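Trichothecene 3-O-acetyltransferase (Gibberella zeae, PDB 2RKV) catalyses acetyl transfer from acetyl-CoA to the 3-hydroxyl group of trichothecene mycotoxins such as T-2 toxin. Local coordinates at residues A[234-239]-A[445-450]; A[95-100]-A[143-148]. All blocks are in the same frame, centred on the assembly; numbering follows the deposited sequence.

Contact 1: A[234-239]-A[445-450]. Residues 445, 446, 447, 448, 449, 450 of segment 445-450 come from a tag, linker or insertion.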
loop_
_atom_site.group_PDB
_atom_site.type_symbol
_atom_site.label_atom_id
_atom_site.label_comp_id
_atom_site.label_asym_id
_atom_site.label_seq_id
_atom_site.Cartn_x
_atom_site.Cartn_y
_atom_site.Cartn_z
ATOM N N PHE A 234 -6.550 -13.208 4.940
ATOM C CA PHE A 234 -7.893 -13.625 5.332
ATOM C C PHE A 234 -8.894 -13.098 4.318
ATOM O O PHE A 234 -8.811 -11.974 3.961
ATOM C CB PHE A 234 -8.242 -13.034 6.706
ATOM C CG PHE A 234 -7.381 -13.543 7.823
ATOM C CD1 PHE A 234 -6.224 -12.920 8.183
ATOM C CD2 PHE A 234 -7.771 -14.639 8.546
ATOM C CE1 PHE A 234 -5.482 -13.397 9.191
ATOM C CE2 PHE A 234 -7.015 -15.115 9.571
ATOM C CZ PHE A 234 -5.873 -14.535 9.876
ATOM N N THR A 235 -9.823 -13.868 3.856
ATOM C CA THR A 235 -10.835 -13.394 2.922
ATOM C C THR A 235 -12.171 -13.168 3.625
ATOM O O THR A 235 -12.455 -13.801 4.580
ATOM C CB THR A 235 -11.010 -14.391 1.762
ATOM O OG1 THR A 235 -11.441 -15.656 2.276
ATOM C CG2 THR A 235 -9.665 -14.711 1.126
ATOM N N PHE A 236 -12.861 -12.210 3.089
ATOM C CA PHE A 236 -14.179 -11.846 3.531
ATOM C C PHE A 236 -15.090 -11.846 2.316
ATOM O O PHE A 236 -14.897 -11.122 1.408
ATOM C CB PHE A 236 -14.174 -10.450 4.205
ATOM C CG PHE A 236 -13.337 -10.374 5.454
ATOM C CD1 PHE A 236 -11.982 -10.223 5.395
ATOM C CD2 PHE A 236 -13.907 -10.459 6.673
ATOM C CE1 PHE A 236 -11.247 -10.170 6.509
ATOM C CE2 PHE A 236 -13.150 -10.419 7.787
ATOM C CZ PHE A 236 -11.825 -10.277 7.699
ATOM N N SER A 237 -16.088 -12.712 2.347
ATOM C CA SER A 237 -17.010 -12.865 1.224
ATOM C C SER A 237 -17.830 -11.581 1.030
ATOM O O SER A 237 -17.920 -10.770 1.954
ATOM C CB SER A 237 -17.937 -14.066 1.455
ATOM O OG SER A 237 -18.861 -13.809 2.498
ATOM N N PRO A 238 -18.413 -11.381 -0.172
ATOM C CA PRO A 238 -19.298 -10.222 -0.356
ATOM C C PRO A 238 -20.396 -10.164 0.712
ATOM O O PRO A 238 -20.718 -9.074 1.204
ATOM C CB PRO A 238 -19.903 -10.462 -1.742
ATOM C CG PRO A 238 -18.859 -11.274 -2.463
ATOM C CD PRO A 238 -18.278 -12.173 -1.417
ATOM N N LYS A 239 -20.939 -11.325 1.081
ATOM C CA LYS A 239 -21.990 -11.386 2.103
ATOM C C LYS A 239 -21.442 -10.996 3.483
ATOM O O LYS A 239 -22.078 -10.223 4.211
ATOM C CB LYS A 239 -22.650 -12.771 2.133
ATOM C CG LYS A 239 -23.950 -12.815 2.923
ATOM C CD LYS A 239 -24.662 -14.165 2.772
ATOM N N LYS A 445 -16.348 -16.133 12.180
ATOM C CA LYS A 445 -17.705 -15.957 11.674
ATOM C C LYS A 445 -17.677 -15.213 10.326
ATOM O O LYS A 445 -18.493 -15.481 9.447
ATOM C CB LYS A 445 -18.552 -15.192 12.699
ATOM C CG LYS A 445 -19.986 -14.888 12.276
ATOM C CD LYS A 445 -20.699 -14.129 13.392
ATOM C CE LYS A 445 -22.106 -13.719 13.007
ATOM N NZ LYS A 445 -22.683 -12.825 14.063
ATOM N N TYR A 446 -16.710 -14.307 10.175
ATOM C CA TYR A 446 -16.599 -13.468 8.976
ATOM C C TYR A 446 -15.332 -13.742 8.165
ATOM O O TYR A 446 -15.349 -13.650 6.939
ATOM C CB TYR A 446 -16.614 -11.987 9.367
ATOM C CG TYR A 446 -17.924 -11.509 9.959
ATOM C CD1 TYR A 446 -18.132 -11.525 11.340
ATOM C CD2 TYR A 446 -18.946 -11.033 9.139
ATOM C CE1 TYR A 446 -19.328 -11.080 11.888
ATOM C CE2 TYR A 446 -20.152 -10.584 9.677
ATOM C CZ TYR A 446 -20.331 -10.610 11.051
ATOM O OH TYR A 446 -21.523 -10.172 11.595
ATOM N N ALA A 447 -14.243 -14.055 8.862
ATOM C CA ALA A 447 -12.919 -14.132 8.243
ATOM C C ALA A 447 -12.506 -15.564 7.936
ATOM O O ALA A 447 -12.522 -16.432 8.815
ATOM C CB ALA A 447 -11.895 -13.468 9.132
ATOM N N GLN A 448 -12.152 -15.804 6.678
ATOM C CA GLN A 448 -11.639 -17.139 6.248
ATOM C C GLN A 448 -10.148 -17.063 6.138
ATOM O O GLN A 448 -9.602 -16.318 5.329
ATOM C CB GLN A 448 -12.187 -17.668 4.896
ATOM C CG GLN A 448 -11.396 -18.944 4.290
ATOM C CD GLN A 448 -11.713 -20.238 5.026
ATOM O OE1 GLN A 448 -12.881 -20.568 5.250
ATOM N NE2 GLN A 448 -10.676 -20.969 5.412
ATOM N N TYR A 449 -9.466 -17.856 6.961
ATOM C CA TYR A 449 -8.009 -17.922 6.911
ATOM C C TYR A 449 -7.535 -18.508 5.588
ATOM O O TYR A 449 -8.010 -19.563 5.158
ATOM C CB TYR A 449 -7.467 -18.762 8.067
ATOM C CG TYR A 449 -5.976 -19.001 7.995
ATOM C CD1 TYR A 449 -5.067 -18.021 8.404
ATOM C CD2 TYR A 449 -5.474 -20.215 7.519
ATOM C CE1 TYR A 449 -3.688 -18.244 8.331
ATOM C CE2 TYR A 449 -4.111 -20.450 7.443
ATOM C CZ TYR A 449 -3.225 -19.467 7.851
ATOM O OH TYR A 449 -1.873 -19.720 7.770
ATOM N N VAL A 450 -6.586 -17.822 4.955
ATOM C CA VAL A 450 -5.963 -18.312 3.728
ATOM C C VAL A 450 -4.482 -18.597 3.950
ATOM O O VAL A 450 -4.006 -19.670 3.596
ATOM C CB VAL A 450 -6.155 -17.331 2.537
ATOM C CG1 VAL A 450 -5.452 -17.852 1.296
ATOM C CG2 VAL A 450 -7.625 -17.149 2.240
HETATM O O HOH W 1 -15.942 -14.597 4.504
#
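Phe234 and Tyr449 face each other as a non-hydrogen-bonded antiparallel pair, and the Phe234 side chain can be traced outward along this partner. Its CB lies 3.8 Å from Gln448 O. With CG beside the backbone N (chi1 -65°), the ring reaches over the other strand: CD2 meets Tyr449 CA at 3.7 Å, CE2 meets Tyr449 CD1 at 3.7 Å, and CZ approaches that same CD1. The edge of Tyr449 points toward the face of Phe234, with Phe234 CE2 near the Tyr449 ring plane; the two ring planes stand at 67° in an offset edge-to-face pair. Trp443 adds another edge-to-face contact to Phe234.

The next pair, Thr235 and Gln448, is the hydrogen-bonded one. Gln448 N donates to Thr235 O at 2.9 Å, with an N-H...O angle of 174°, while Thr235 N donates back to Gln448 O. The Thr235 and Gln448 side chains lie side by side on one face; Thr235 CG2 also comes to 3.4 Å from Val450 CG2, tighter than usual for two methyl groups. Further along, Ala447 CA sits over one face of the Phe236 ring, and its CB touches Phe236 CZ at 3.5 Å. A water then bridges Ser237 N and Tyr446 O.

Residues 445-450 come from an insertion or tag; within them the short strand 448-449 adds antiparallel to strand 229-236 as an outermost strand of the mixed sheet.

Contact 2: A[95-100]-A[143-148]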
loop_
_atom_site.group_PDB
_atom_site.type_symbol
_atom_site.label_atom_id
_atom_site.label_comp_id
_atom_site.label_asym_id
_atom_site.label_seq_id
_atom_site.Cartn_x
_atom_site.Cartn_y
_atom_site.Cartn_z
ATOM N N ALA A 95 8.686 -23.330 -6.679
ATOM C CA ALA A 95 7.821 -22.245 -7.155
ATOM C C ALA A 95 6.339 -22.627 -7.066
ATOM O O ALA A 95 6.002 -23.815 -7.066
ATOM C CB ALA A 95 8.192 -21.863 -8.598
ATOM N N PRO A 96 5.441 -21.623 -6.994
ATOM C CA PRO A 96 4.022 -21.966 -7.080
ATOM C C PRO A 96 3.599 -22.405 -8.476
ATOM O O PRO A 96 4.317 -22.171 -9.455
ATOM C CB PRO A 96 3.317 -20.652 -6.702
ATOM C CG PRO A 96 4.271 -19.592 -7.087
ATOM C CD PRO A 96 5.646 -20.172 -6.809
ATOM N N THR A 97 2.434 -23.037 -8.550
ATOM C CA THR A 97 1.819 -23.457 -9.808
ATOM C C THR A 97 0.405 -22.896 -9.814
ATOM O O THR A 97 -0.133 -22.587 -8.747
ATOM C CB THR A 97 1.715 -24.991 -9.898
ATOM O OG1 THR A 97 0.902 -25.475 -8.819
ATOM C CG2 THR A 97 3.102 -25.640 -9.820
ATOM N N ILE A 98 -0.213 -22.800 -10.989
ATOM C CA ILE A 98 -1.589 -22.293 -11.076
ATOM C C ILE A 98 -2.543 -23.163 -10.250
ATOM O O ILE A 98 -3.406 -22.644 -9.536
ATOM C CB ILE A 98 -2.095 -22.115 -12.550
ATOM C CG1 ILE A 98 -3.347 -21.229 -12.594
ATOM C CG2 ILE A 98 -2.387 -23.443 -13.229
ATOM C CD1 ILE A 98 -3.109 -19.803 -12.248
ATOM N N GLU A 99 -2.365 -24.481 -10.321
ATOM C CA GLU A 99 -3.236 -25.385 -9.563
ATOM C C GLU A 99 -2.982 -25.342 -8.053
ATOM O O GLU A 99 -3.930 -25.404 -7.261
ATOM C CB GLU A 99 -3.182 -26.812 -10.127
ATOM C CG GLU A 99 -3.826 -26.939 -11.513
ATOM C CD GLU A 99 -5.255 -26.384 -11.587
ATOM O OE1 GLU A 99 -6.049 -26.585 -10.638
ATOM O OE2 GLU A 99 -5.588 -25.746 -12.607
ATOM N N GLY A 100 -1.717 -25.200 -7.656
ATOM C CA GLY A 100 -1.347 -25.027 -6.243
ATOM C C GLY A 100 -1.967 -23.767 -5.662
ATOM O O GLY A 100 -2.515 -23.775 -4.547
ATOM N N PHE A 143 7.062 -16.840 -15.165
ATOM C CA PHE A 143 6.324 -17.953 -15.758
ATOM C C PHE A 143 6.164 -19.038 -14.702
ATOM O O PHE A 143 7.154 -19.504 -14.144
ATOM C CB PHE A 143 7.047 -18.596 -16.957
ATOM C CG PHE A 143 7.566 -17.630 -17.988
ATOM C CD1 PHE A 143 7.030 -16.352 -18.159
ATOM C CD2 PHE A 143 8.591 -18.038 -18.821
ATOM C CE1 PHE A 143 7.528 -15.498 -19.137
ATOM C CE2 PHE A 143 9.094 -17.198 -19.804
ATOM C CZ PHE A 143 8.568 -15.919 -19.955
ATOM N N ILE A 144 4.930 -19.440 -14.420
ATOM C CA ILE A 144 4.704 -20.586 -13.542
ATOM C C ILE A 144 3.889 -21.633 -14.300
ATOM O O ILE A 144 3.300 -21.339 -15.354
ATOM C CB ILE A 144 3.988 -20.185 -12.224
ATOM C CG1 ILE A 144 2.539 -19.751 -12.510
ATOM C CG2 ILE A 144 4.803 -19.108 -11.475
ATOM C CD1 ILE A 144 1.674 -19.573 -11.247
ATOM N N LYS A 145 3.863 -22.859 -13.788
ATOM C CA LYS A 145 3.095 -23.896 -14.455
ATOM C C LYS A 145 1.655 -23.412 -14.608
ATOM O O LYS A 145 0.981 -23.114 -13.612
ATOM C CB LYS A 145 3.155 -25.213 -13.685
ATOM C CG LYS A 145 2.371 -26.327 -14.364
ATOM C CD LYS A 145 2.502 -27.640 -13.608
ATOM C CE LYS A 145 1.674 -28.723 -14.287
ATOM N NZ LYS A 145 1.831 -30.045 -13.609
ATOM N N GLY A 146 1.218 -23.293 -15.859
ATOM C CA GLY A 146 -0.145 -22.900 -16.184
ATOM C C GLY A 146 -0.479 -21.434 -15.960
ATOM O O GLY A 146 -1.655 -21.048 -15.997
ATOM N N GLY A 147 0.536 -20.599 -15.751
ATOM C CA GLY A 147 0.247 -19.214 -15.387
ATOM C C GLY A 147 1.353 -18.198 -15.571
ATOM O O GLY A 147 2.451 -18.505 -16.059
ATOM N N LEU A 148 1.035 -16.970 -15.183
ATOM C CA LEU A 148 1.978 -15.866 -15.220
ATOM C C LEU A 148 1.738 -15.026 -13.977
ATOM O O LEU A 148 0.583 -14.721 -13.653
ATOM C CB LEU A 148 1.731 -15.011 -16.470
ATOM C CG LEU A 148 2.492 -13.689 -16.591
ATOM C CD1 LEU A 148 3.929 -13.951 -17.015
ATOM C CD2 LEU A 148 1.789 -12.755 -17.582
HETATM O O HOH W 2 5.727 -23.314 -11.549
#
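The first torsions of Ile144 and Ile98 set each against the other segment's backbone: Ile144 CG1 lies between its backbone N and carbonyl carbon (chi1 68°), which carries CD1 to 3.7 Å from Ile98 N, whereas Ile98 CG1 is anti to its own N (chi1 -164°), leaving CG2 to face the turn. That CG2 comes within 3.4 Å of Lys145 O, and Ile98 CB rests close to Gly146 O. Both isoleucines are buried, and both also touch Leu26 of strand 20-28.

The polar link is a single backbone bond. Ile98 N reaches Lys145 O at 2.9 Å with an N-H...O angle of 163°. A second, indirect link lies next to it: one water donates to Pro96 O at 2.8 Å and accepts from Lys145 N. Pro96 O also abuts Ile144 CB at 3.4 Å.

Segment 143-148 is the tip of a beta hairpin with a two-residue loop, Lys145-Gly146, between strands 137-144 and 147-155. Ile144 and Gly147 bond to each other in both directions, and the chain reverses through a type II turn in which Gly146 takes the positive phi its third position calls for. Ile98 CB and CG2 lie against this turn's backbone, near the carbonyl oxygens of Lys145 and Gly146.

On the other segment, Thr97 is the N-cap of helix 98-104: its OG1 accepts from Gly100 N at 2.9 Å. Its CG2 runs alongside Lys145 and meets Lys145 CB at 3.9 Å. Beyond CB the Lys145 chain extends away from segment 95-100. Gly147 O also accepts a hydrogen bond from Tyr35 OH, outside both segments.

Overall arrangement
Contact 1 and contact 2 are separate, with centres 24 Å apart and nearest atoms about 9 Å apart, and they share no helix or strand. Both are partly buried and lie away from the middle of the chain, about 20 and 25 Å from its centre. Contact 1 pairs strand with strand at the edge of one mixed sheet, using reciprocal backbone bonds and aromatic rings; contact 2 sets a helix start against a hairpin tip of the other mixed sheet, using one direct backbone bond, a water and aliphatic branches. Contact 1 buries more, 402 against 290 Å², and is closed by non-native residues, whereas contact 2 lies within the N-terminal family region.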